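Local coordinates for lipid-transfer protein (Thermomonospora curvata, PDB 6OK1) that is a lipid-transfer protein of the thiolase superfamily, built from paired N- and C-terminal thiolase-like domains, at residues Ser202-Ile205 and Leu209-Leu212; Phe143-Asn146 and Gln150-Ala153; Phe170-Val175 and Phe319-Asn324; Thr298-Pro303 and Ala376-Pro381. All blocks are in the same frame, centred on the assembly; numbering follows the deposited sequence.

Interaction 1 (Ser202-Ile205 and Leu209-Leu212)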
loop_
_atom_site.group_PDB
_atom_site.type_symbol
_atom_site.label_atom_id
_atom_site.label_comp_id
_atom_site.label_asym_id
_atom_site.label_seq_id
_atom_site.Cartn_x
_atom_site.Cartn_y
_atom_site.Cartn_z
ATOM N N SER A 202 -33.982 1.713 -17.902
ATOM C CA SER A 202 -32.647 2.203 -18.193
ATOM C C SER A 202 -31.862 1.148 -18.964
ATOM O O SER A 202 -32.055 -0.051 -18.785
ATOM C CB SER A 202 -31.906 2.608 -16.914
ATOM O OG SER A 202 -31.581 1.528 -16.055
ATOM N N ARG A 203 -30.968 1.619 -19.825
ATOM C CA ARG A 203 -30.334 0.761 -20.818
ATOM C C ARG A 203 -29.475 -0.308 -20.150
ATOM O O ARG A 203 -28.991 -0.135 -19.033
ATOM C CB ARG A 203 -29.477 1.598 -21.768
ATOM C CG ARG A 203 -28.185 2.091 -21.153
ATOM C CD ARG A 203 -27.456 3.035 -22.078
ATOM N NE ARG A 203 -27.180 2.390 -23.351
ATOM C CZ ARG A 203 -26.606 2.998 -24.380
ATOM N NH1 ARG A 203 -26.218 4.265 -24.278
ATOM N NH2 ARG A 203 -26.439 2.340 -25.514
ATOM N N TRP A 204 -29.310 -1.439 -20.836
ATOM C CA TRP A 204 -28.377 -2.454 -20.366
ATOM C C TRP A 204 -26.957 -1.933 -20.478
ATOM O O TRP A 204 -26.579 -1.333 -21.485
ATOM C CB TRP A 204 -28.502 -3.743 -21.176
ATOM C CG TRP A 204 -29.752 -4.519 -20.968
ATOM C CD1 TRP A 204 -30.708 -4.797 -21.902
ATOM C CD2 TRP A 204 -30.172 -5.163 -19.757
ATOM N NE1 TRP A 204 -31.712 -5.555 -21.343
ATOM C CE2 TRP A 204 -31.410 -5.788 -20.024
ATOM C CE3 TRP A 204 -29.641 -5.245 -18.476
ATOM C CZ2 TRP A 204 -32.095 -6.513 -19.059
ATOM C CZ3 TRP A 204 -30.325 -5.949 -17.520
ATOM C CH2 TRP A 204 -31.542 -6.583 -17.819
ATOM N N ILE A 205 -26.161 -2.201 -19.446
ATOM C CA ILE A 205 -24.716 -2.028 -19.510
ATOM C C ILE A 205 -24.141 -3.412 -19.810
ATOM O O ILE A 205 -23.603 -3.668 -20.899
ATOM C CB ILE A 205 -24.186 -1.416 -18.202
ATOM C CG1 ILE A 205 -24.768 -0.007 -17.997
ATOM C CG2 ILE A 205 -22.662 -1.362 -18.182
ATOM C CD1 ILE A 205 -24.451 0.952 -19.135
ATOM N N LEU A 209 -27.147 -6.218 -15.389
ATOM C CA LEU A 209 -27.051 -4.883 -14.795
ATOM C C LEU A 209 -27.521 -3.817 -15.784
ATOM O O LEU A 209 -26.967 -3.688 -16.883
ATOM C CB LEU A 209 -25.615 -4.571 -14.359
ATOM C CG LEU A 209 -25.152 -5.188 -13.040
ATOM C CD1 LEU A 209 -25.208 -6.689 -13.053
ATOM C CD2 LEU A 209 -23.744 -4.722 -12.733
ATOM N N HIS A 210 -28.495 -3.018 -15.351
ATOM C CA HIS A 210 -28.924 -1.808 -16.028
ATOM C C HIS A 210 -27.976 -0.657 -15.695
ATOM O O HIS A 210 -27.225 -0.694 -14.722
ATOM C CB HIS A 210 -30.335 -1.416 -15.574
ATOM C CG HIS A 210 -31.416 -2.374 -15.979
ATOM N ND1 HIS A 210 -32.202 -2.165 -17.090
ATOM C CD2 HIS A 210 -31.880 -3.508 -15.400
ATOM C CE1 HIS A 210 -33.088 -3.142 -17.195
ATOM N NE2 HIS A 210 -32.899 -3.985 -16.194
ATOM N N LEU A 211 -28.109 0.428 -16.448
ATOM C CA LEU A 211 -27.384 1.652 -16.111
ATOM C C LEU A 211 -27.624 2.067 -14.661
ATOM O O LEU A 211 -26.681 2.426 -13.947
ATOM C CB LEU A 211 -27.816 2.752 -17.069
ATOM C CG LEU A 211 -27.211 4.120 -16.812
ATOM C CD1 LEU A 211 -25.703 4.063 -16.845
ATOM C CD2 LEU A 211 -27.721 5.055 -17.867
ATOM N N LEU A 212 -28.867 1.982 -14.185
ATOM C CA LEU A 212 -29.149 2.436 -12.835
ATOM C C LEU A 212 -28.760 1.420 -11.746
ATOM O O LEU A 212 -28.969 1.711 -10.569
ATOM C CB LEU A 212 -30.639 2.839 -12.715
ATOM C CG LEU A 212 -30.918 4.215 -13.316
ATOM C CD1 LEU A 212 -32.402 4.448 -13.413
ATOM C CD2 LEU A 212 -30.272 5.310 -12.481
#
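Trp-204 and His-210 meet face to face across a short antiparallel bridge, where the loop after helix 196-201 turns back into strand 209-210 in the N-terminal thiolase-family part of the chain. The two residues form a non-hydrogen-bonded pair whose CA atoms lie 4.4 Å apart. Backbone bonds flank it, Ile-205 N donating to Leu-209 O and Leu-211 N to Arg-203 O, the latter at 2.8 Å. Although the CB atoms of the pair diverge, the rings come back together: the six-membered ring of Trp-204 lies over one face of the His-210 imidazole, with ring centroids 4.0 Å apart and planes 26° from parallel. The edge of the same indole faces Leu-209 O. Beyond the stack, His-199 meets the His-210 ring obliquely, and the ring of a polar side chain from the chain of another protein meets Trp-204, so the reversal also belongs to an interface. On the Ile-205 side of the reversal, Ile-205 CG1 rests 3.6 Å from Leu-211 CA. Ser-202 serves the reversal twice. With chi1 at 68°, its OG sits between backbone N and carbonyl carbon, where it accepts a weak bond from Leu-212 N while also bonding to His-199 O. Its carbonyl fixes the rotation of the imidazole: His-210 ND1 donates to Ser-202 O at 2.7 Å, almost straight at 177°, with the oxygen lying in the ring plane.

Interaction 2 (Phe143-Asn146 and Gln150-Ala153)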
loop_
_atom_site.group_PDB
_atom_site.type_symbol
_atom_site.label_atom_id
_atom_site.label_comp_id
_atom_site.label_asym_id
_atom_site.label_seq_id
_atom_site.Cartn_x
_atom_site.Cartn_y
_atom_site.Cartn_z
ATOM N N PHE A 143 -10.490 -11.606 -23.401
ATOM C CA PHE A 143 -11.842 -12.034 -23.656
ATOM C C PHE A 143 -12.824 -10.881 -23.590
ATOM O O PHE A 143 -14.027 -11.098 -23.726
ATOM C CB PHE A 143 -12.200 -13.151 -22.657
ATOM C CG PHE A 143 -11.164 -14.243 -22.631
ATOM C CD1 PHE A 143 -11.071 -15.151 -23.679
ATOM C CD2 PHE A 143 -10.219 -14.300 -21.614
ATOM C CE1 PHE A 143 -10.101 -16.154 -23.668
ATOM C CE2 PHE A 143 -9.215 -15.266 -21.640
ATOM C CZ PHE A 143 -9.172 -16.185 -22.675
ATOM N N GLY A 144 -12.345 -9.660 -23.363
ATOM C CA GLY A 144 -13.237 -8.530 -23.273
ATOM C C GLY A 144 -13.959 -8.405 -21.959
ATOM O O GLY A 144 -14.949 -7.674 -21.884
ATOM N N LEU A 145 -13.498 -9.086 -20.907
ATOM C CA LEU A 145 -14.115 -8.966 -19.594
ATOM C C LEU A 145 -13.294 -7.920 -18.847
ATOM O O LEU A 145 -12.385 -8.226 -18.067
ATOM C CB LEU A 145 -14.144 -10.312 -18.862
ATOM C CG LEU A 145 -15.112 -10.328 -17.674
ATOM C CD1 LEU A 145 -16.567 -10.373 -18.114
ATOM C CD2 LEU A 145 -14.852 -11.489 -16.663
ATOM N N ASN A 146 -13.564 -6.658 -19.178
ATOM C CA ASN A 146 -12.629 -5.578 -18.848
ATOM C C ASN A 146 -13.180 -4.519 -17.903
ATOM O O ASN A 146 -12.419 -3.622 -17.516
ATOM C CB ASN A 146 -12.100 -4.922 -20.138
ATOM C CG ASN A 146 -13.136 -4.148 -20.903
ATOM O OD1 ASN A 146 -14.286 -4.535 -20.970
ATOM N ND2 ASN A 146 -12.706 -3.044 -21.528
ATOM N N GLN A 150 -18.869 -5.668 -15.483
ATOM C CA GLN A 150 -18.909 -7.020 -16.033
ATOM C C GLN A 150 -18.444 -8.031 -15.003
ATOM O O GLN A 150 -18.995 -9.135 -14.908
ATOM C CB GLN A 150 -18.038 -7.092 -17.276
ATOM C CG GLN A 150 -18.568 -6.229 -18.441
ATOM C CD GLN A 150 -17.524 -5.942 -19.497
ATOM O OE1 GLN A 150 -16.324 -6.215 -19.312
ATOM N NE2 GLN A 150 -17.969 -5.367 -20.621
ATOM N N TRP A 151 -17.418 -7.673 -14.225
ATOM C CA TRP A 151 -16.943 -8.602 -13.208
ATOM C C TRP A 151 -18.043 -8.912 -12.204
ATOM O O TRP A 151 -18.188 -10.062 -11.781
ATOM C CB TRP A 151 -15.681 -8.050 -12.511
ATOM C CG TRP A 151 -14.564 -7.844 -13.433
ATOM C CD1 TRP A 151 -14.318 -8.532 -14.566
ATOM C CD2 TRP A 151 -13.548 -6.816 -13.353
ATOM N NE1 TRP A 151 -13.209 -8.005 -15.211
ATOM C CE2 TRP A 151 -12.718 -6.965 -14.478
ATOM C CE3 TRP A 151 -13.268 -5.797 -12.430
ATOM C CZ2 TRP A 151 -11.637 -6.135 -14.724
ATOM C CZ3 TRP A 151 -12.186 -4.976 -12.663
ATOM C CH2 TRP A 151 -11.390 -5.142 -13.814
ATOM N N VAL A 152 -18.834 -7.898 -11.824
ATOM C CA VAL A 152 -19.934 -8.076 -10.886
ATOM C C VAL A 152 -21.064 -8.842 -11.550
ATOM O O VAL A 152 -21.721 -9.686 -10.924
ATOM C CB VAL A 152 -20.418 -6.709 -10.351
ATOM C CG1 VAL A 152 -21.733 -6.852 -9.559
ATOM C CG2 VAL A 152 -19.338 -6.058 -9.458
ATOM N N ALA A 153 -21.309 -8.557 -12.827
ATOM C CA ALA A 153 -22.417 -9.190 -13.536
ATOM C C ALA A 153 -22.266 -10.694 -13.571
ATOM O O ALA A 153 -23.269 -11.419 -13.515
ATOM C CB ALA A 153 -22.510 -8.633 -14.938
#
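Gln-150 and Trp-151, in the first turn of helix 148-163, reach back to the loop that leads into the helix and grip its backbone at Leu-145 and Asn-146. The contact is side-chain-to-backbone hydrogen bonding at a loop-to-helix junction in the N-terminal thiolase-family region. In the first shell, Asn-146 N donates to Gln-150 OE1 at 2.8 Å, approaching nearly in line with the amide C=O, and the carbonyl of the same peptide, Leu-145 O, takes the Trp-151 NE1 hydrogen. This peptide group is thus gripped at both its N-H and its C=O. Apolar contacts lie beside these bonds: Leu-145 CD2 reaches the rim of the indole at Trp-151 CD1, 3.7 Å away, while the other branch, CD1, lies against Gln-150 CB. The glutamine can span the gap because its chain is extended beyond CG (chi2 162°). OE1 also accepts from Thr-147 N, so two backbone N-H groups hold this oxygen. Farther out, Met-256 packs on Trp-151, and Tyr-259 OH bonds to the Trp-151 carbonyl. Another protein chain packs on Leu-145 and Gln-150, placing this buried junction at an interface. The two bonds differ at the acceptor: Trp-151 NE1 stands above the carbonyl plane of Leu-145, 3.0 Å from its O.

Interaction 3 (Phe170-Val175 and Phe319-Asn324)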
loop_
_atom_site.group_PDB
_atom_site.type_symbol
_atom_site.label_atom_id
_atom_site.label_comp_id
_atom_site.label_asym_id
_atom_site.label_seq_id
_atom_site.Cartn_x
_atom_site.Cartn_y
_atom_site.Cartn_z
ATOM N N PHE A 170 -32.795 -6.394 -7.824
ATOM C CA PHE A 170 -31.650 -5.487 -7.779
ATOM C C PHE A 170 -32.106 -4.029 -7.859
ATOM O O PHE A 170 -31.536 -3.144 -7.201
ATOM C CB PHE A 170 -30.684 -5.804 -8.932
ATOM C CG PHE A 170 -30.156 -7.219 -8.929
ATOM C CD1 PHE A 170 -29.959 -7.919 -7.750
ATOM C CD2 PHE A 170 -29.862 -7.859 -10.137
ATOM C CE1 PHE A 170 -29.456 -9.217 -7.765
ATOM C CE2 PHE A 170 -29.371 -9.161 -10.156
ATOM C CZ PHE A 170 -29.163 -9.839 -8.979
ATOM N N GLY A 171 -33.127 -3.763 -8.672
ATOM C CA GLY A 171 -33.636 -2.415 -8.818
ATOM C C GLY A 171 -34.169 -1.829 -7.527
ATOM O O GLY A 171 -34.053 -0.618 -7.294
ATOM N N ARG A 172 -34.747 -2.665 -6.661
ATOM C CA ARG A 172 -35.254 -2.133 -5.399
ATOM C C ARG A 172 -34.144 -1.525 -4.569
ATOM O O ARG A 172 -34.394 -0.597 -3.792
ATOM C CB ARG A 172 -35.998 -3.219 -4.621
ATOM C CG ARG A 172 -37.448 -3.245 -5.006
ATOM C CD ARG A 172 -38.277 -4.258 -4.221
ATOM N NE ARG A 172 -38.221 -5.550 -4.878
ATOM C CZ ARG A 172 -38.994 -5.904 -5.893
ATOM N NH1 ARG A 172 -39.908 -5.076 -6.365
ATOM N NH2 ARG A 172 -38.840 -7.088 -6.454
ATOM N N VAL A 173 -32.922 -2.051 -4.700
ATOM C CA VAL A 173 -31.778 -1.465 -4.019
ATOM C C VAL A 173 -31.506 -0.084 -4.570
ATOM O O VAL A 173 -31.238 0.867 -3.822
ATOM C CB VAL A 173 -30.539 -2.365 -4.173
ATOM C CG1 VAL A 173 -29.315 -1.681 -3.577
ATOM C CG2 VAL A 173 -30.757 -3.679 -3.514
ATOM N N ALA A 174 -31.532 0.036 -5.892
ATOM C CA ALA A 174 -31.306 1.329 -6.525
ATOM C C ALA A 174 -32.366 2.331 -6.093
ATOM O O ALA A 174 -32.049 3.486 -5.788
ATOM C CB ALA A 174 -31.297 1.170 -8.047
ATOM N N VAL A 175 -33.625 1.897 -6.042
ATOM C CA VAL A 175 -34.716 2.809 -5.696
ATOM C C VAL A 175 -34.558 3.321 -4.271
ATOM O O VAL A 175 -34.701 4.525 -4.005
ATOM C CB VAL A 175 -36.076 2.114 -5.901
ATOM C CG1 VAL A 175 -37.209 2.995 -5.403
ATOM C CG2 VAL A 175 -36.284 1.763 -7.381
ATOM N N PHE A 319 -36.351 -10.055 1.939
ATOM C CA PHE A 319 -36.052 -9.060 2.961
ATOM C C PHE A 319 -36.201 -7.651 2.406
ATOM O O PHE A 319 -36.773 -6.774 3.063
ATOM C CB PHE A 319 -34.634 -9.315 3.491
ATOM C CG PHE A 319 -34.231 -8.464 4.664
ATOM C CD1 PHE A 319 -34.575 -8.825 5.945
ATOM C CD2 PHE A 319 -33.460 -7.321 4.482
ATOM C CE1 PHE A 319 -34.186 -8.055 7.031
ATOM C CE2 PHE A 319 -33.060 -6.555 5.561
ATOM C CZ PHE A 319 -33.417 -6.919 6.832
ATOM N N ILE A 320 -35.722 -7.422 1.178
ATOM C CA ILE A 320 -35.780 -6.091 0.578
ATOM C C ILE A 320 -37.206 -5.758 0.133
ATOM O O ILE A 320 -37.704 -4.651 0.360
ATOM C CB ILE A 320 -34.792 -5.997 -0.596
ATOM C CG1 ILE A 320 -33.373 -6.154 -0.047
ATOM C CG2 ILE A 320 -34.981 -4.693 -1.379
ATOM C CD1 ILE A 320 -32.305 -6.304 -1.150
ATOM N N ALA A 321 -37.873 -6.702 -0.531
ATOM C CA ALA A 321 -39.235 -6.451 -0.998
ATOM C C ALA A 321 -40.187 -6.136 0.150
ATOM O O ALA A 321 -41.159 -5.397 -0.046
ATOM C CB ALA A 321 -39.747 -7.650 -1.776
ATOM N N ASP A 322 -39.929 -6.677 1.340
ATOM C CA ASP A 322 -40.741 -6.409 2.526
ATOM C C ASP A 322 -40.512 -5.026 3.135
ATOM O O ASP A 322 -41.162 -4.703 4.134
ATOM C CB ASP A 322 -40.471 -7.455 3.608
ATOM C CG ASP A 322 -41.010 -8.835 3.253
ATOM O OD1 ASP A 322 -41.713 -8.977 2.238
ATOM O OD2 ASP A 322 -40.718 -9.788 3.996
ATOM N N GLY A 323 -39.591 -4.227 2.599
ATOM C CA GLY A 323 -39.403 -2.858 3.046
ATOM C C GLY A 323 -38.417 -2.660 4.172
ATOM O O GLY A 323 -38.437 -1.604 4.822
ATOM N N ASN A 324 -37.551 -3.641 4.430
ATOM C CA ASN A 324 -36.706 -3.595 5.612
ATOM C C ASN A 324 -35.552 -2.621 5.460
ATOM O O ASN A 324 -34.947 -2.247 6.470
ATOM C CB ASN A 324 -36.144 -4.980 5.939
ATOM C CG ASN A 324 -37.155 -5.888 6.585
ATOM O OD1 ASN A 324 -37.481 -5.729 7.753
ATOM N ND2 ASN A 324 -37.635 -6.860 5.832
#
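Ile-320 faces Arg-172 and Val-173 with two different branches, joining helix 167-182 to the end of helix 316-321 in helix-to-helix packing between the N- and C-terminal thiolase-family regions. The branch CG2 of Ile-320 meets the aliphatic root of the arginine, 3.7 Å from Arg-172 CB. The longer branch leaves at roughly a right angle to it: with CG1 beside the backbone N and chi2 extended at 171°, Ile-320 CD1 arrives 3.9 Å from Val-173 CG2. The valine and isoleucine side chains cross at a slant, and Leu-302 of helix 301-307 touches both, closing the buried side of the seam. Toward the outer side, Arg-172 passes beside Ala-321. Its CD comes 4.0 Å from Ala-321 CA. The bend at chi3 (-87°) brings Arg-172 NE to the same distance from Ala-321 CB, and the guanidinium is held within its own helix by a salt bridge from NH2 to Asp-169 OD1. Arginine therefore contributes hydrocarbon to the contact while its charge is paired along the helix. Just past the contact, helix 316-321 ends in a Schellman motif, with Gly-323 at positive phi and Gly-323 N bonded to Ile-320 O. The turn is tied once more by Asn-324, whose ND2 donates to a lone pair of Phe-319 O at 2.9 Å, with an N-H...O angle of 169°.

Interaction 4 (Thr298-Pro303 and Ala376-Pro381)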
loop_
_atom_site.group_PDB
_atom_site.type_symbol
_atom_site.label_atom_id
_atom_site.label_comp_id
_atom_site.label_asym_id
_atom_site.label_seq_id
_atom_site.Cartn_x
_atom_site.Cartn_y
_atom_site.Cartn_z
ATOM N N THR A 298 -25.473 -2.553 -7.496
ATOM C CA THR A 298 -26.537 -3.032 -6.629
ATOM C C THR A 298 -26.551 -4.519 -6.305
ATOM O O THR A 298 -27.019 -4.883 -5.227
ATOM C CB THR A 298 -27.885 -2.703 -7.251
ATOM O OG1 THR A 298 -27.921 -3.245 -8.581
ATOM C CG2 THR A 298 -28.130 -1.178 -7.234
ATOM N N PRO A 299 -26.170 -5.426 -7.214
ATOM C CA PRO A 299 -26.537 -6.834 -6.970
ATOM C C PRO A 299 -25.875 -7.442 -5.763
ATOM O O PRO A 299 -26.467 -8.333 -5.148
ATOM C CB PRO A 299 -26.107 -7.545 -8.252
ATOM C CG PRO A 299 -26.126 -6.453 -9.295
ATOM C CD PRO A 299 -25.650 -5.229 -8.580
ATOM N N LEU A 300 -24.649 -7.040 -5.424
ATOM C CA LEU A 300 -23.971 -7.683 -4.313
ATOM C C LEU A 300 -24.468 -7.183 -2.968
ATOM O O LEU A 300 -24.012 -7.672 -1.938
ATOM C CB LEU A 300 -22.452 -7.488 -4.422
ATOM C CG LEU A 300 -21.828 -8.083 -5.697
ATOM C CD1 LEU A 300 -20.309 -7.885 -5.762
ATOM C CD2 LEU A 300 -22.147 -9.552 -5.831
ATOM N N VAL A 301 -25.411 -6.244 -2.956
ATOM C CA VAL A 301 -26.054 -5.905 -1.689
ATOM C C VAL A 301 -26.830 -7.094 -1.157
ATOM O O VAL A 301 -26.916 -7.287 0.063
ATOM C CB VAL A 301 -26.944 -4.667 -1.865
ATOM C CG1 VAL A 301 -27.794 -4.410 -0.597
ATOM C CG2 VAL A 301 -26.081 -3.444 -2.167
ATOM N N LEU A 302 -27.410 -7.921 -2.049
ATOM C CA LEU A 302 -28.247 -9.015 -1.602
ATOM C C LEU A 302 -27.430 -10.074 -0.848
ATOM O O LEU A 302 -27.780 -10.397 0.281
ATOM C CB LEU A 302 -29.034 -9.609 -2.775
ATOM C CG LEU A 302 -30.340 -8.883 -3.133
ATOM C CD1 LEU A 302 -30.060 -7.518 -3.737
ATOM C CD2 LEU A 302 -31.178 -9.674 -4.128
ATOM N N PRO A 303 -26.356 -10.612 -1.431
ATOM C CA PRO A 303 -25.560 -11.572 -0.637
ATOM C C PRO A 303 -24.912 -10.953 0.592
ATOM O O PRO A 303 -24.659 -11.676 1.561
ATOM C CB PRO A 303 -24.524 -12.089 -1.649
ATOM C CG PRO A 303 -24.502 -11.043 -2.770
ATOM C CD PRO A 303 -25.923 -10.547 -2.827
ATOM N N ALA A 376 -17.284 -2.511 3.424
ATOM C CA ALA A 376 -16.441 -1.951 2.379
ATOM C C ALA A 376 -16.646 -2.704 1.054
ATOM O O ALA A 376 -17.653 -3.400 0.871
ATOM C CB ALA A 376 -14.994 -1.965 2.866
ATOM N N GLY A 377 -15.701 -2.541 0.130
ATOM C CA GLY A 377 -15.921 -2.944 -1.250
ATOM C C GLY A 377 -16.176 -4.435 -1.398
ATOM O O GLY A 377 -15.582 -5.261 -0.707
ATOM N N THR A 378 -17.047 -4.776 -2.350
ATOM C CA THR A 378 -17.456 -6.147 -2.581
ATOM C C THR A 378 -16.806 -6.715 -3.842
ATOM O O THR A 378 -16.577 -6.009 -4.841
ATOM C CB THR A 378 -18.984 -6.215 -2.673
ATOM O OG1 THR A 378 -19.434 -5.192 -3.556
ATOM C CG2 THR A 378 -19.601 -5.953 -1.327
ATOM N N GLY A 379 -16.502 -8.014 -3.786
ATOM C CA GLY A 379 -15.766 -8.682 -4.830
ATOM C C GLY A 379 -14.272 -8.698 -4.624
ATOM O O GLY A 379 -13.559 -9.334 -5.403
ATOM N N VAL A 380 -13.797 -8.028 -3.583
ATOM C CA VAL A 380 -12.369 -7.894 -3.291
ATOM C C VAL A 380 -12.157 -8.265 -1.828
ATOM O O VAL A 380 -13.093 -8.259 -1.026
ATOM C CB VAL A 380 -11.870 -6.447 -3.538
ATOM C CG1 VAL A 380 -11.724 -6.136 -5.012
ATOM C CG2 VAL A 380 -12.799 -5.429 -2.856
ATOM N N PRO A 381 -10.916 -8.524 -1.441
ATOM C CA PRO A 381 -10.604 -8.481 -0.006
ATOM C C PRO A 381 -11.204 -7.226 0.588
ATOM O O PRO A 381 -11.044 -6.121 0.046
ATOM C CB PRO A 381 -9.081 -8.438 0.012
ATOM C CG PRO A 381 -8.673 -9.093 -1.224
ATOM C CD PRO A 381 -9.724 -8.722 -2.261
#
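Two side-chain torsions bring Leu-300 and Thr-378 together. In the leucine, chi1 of -61° sets CG beside the backbone N and chi2 of -179° carries CD1 straight outward, so that this single methyl leads the approach. In the threonine, chi1 of 48° places OG1 between the backbone N and the carbonyl carbon, on the side that Leu-300 reaches. Leu-300 CD1 consequently lies 3.6 Å from Thr-378 OG1 and 3.8 Å from Thr-378 CB. The two side chains run past each other in opposite directions, with Leu-300 CB coming 3.9 Å from the same hydroxyl oxygen, Thr-378 OG1. The contact is van der Waals packing of a methyl and a methylene against a hydroxyl-bearing carbon, small in area and buried. Close by, the backbone N of Gly-379 approaches the same leucine methyl, Leu-300 CD1, at 4.3 Å. There the chain turns with positive phi at Gly-379.

Around this pair, Leu-300 also touches Val-152 of helix 148-163, and Thr-378 packs on His-296. The leucine is presented by a type I beta turn from Thr-298 to Val-301, closed by Val-301 N bonding to Thr-298 O, and the chain continues directly into helix 301-307. Thr-298 is itself tied down through its OG1 to Asp-213. Across the contact, the threonine belongs to the loop joining strands 371-375 and 382-388, neighbours in the mixed central sheet. The arrangement is thus a loop-to-turn packing contact within the C-terminal, thiolase-like part of the fold, setting the connection between two sheet strands against the start of a helix.

How the interactions relate
Along the chain interaction 2 closes first and interaction 1 follows, nested inside the long loop closed by interaction 3, whose segments alternate with those of interaction 4. Centres of interactions 1 and 2, 2 and 4, and 3 and 4 are each about 15 Å apart, whereas interactions 2 and 3, with centres about 25 Å apart, do not touch; their nearest atoms are about 7 Å apart. The segment 298-303 is a common neighbour: Pro-299 meets Leu-209 of interaction 1 and Phe-170 of interaction 3, and Leu-300 meets Val-152 of interaction 2. Helices 148-163 and 167-182 of the N-terminal family region thus pack against the 298-303 turn and helix 301-307 of the C-terminal one, joining the two halves of the thiolase fold.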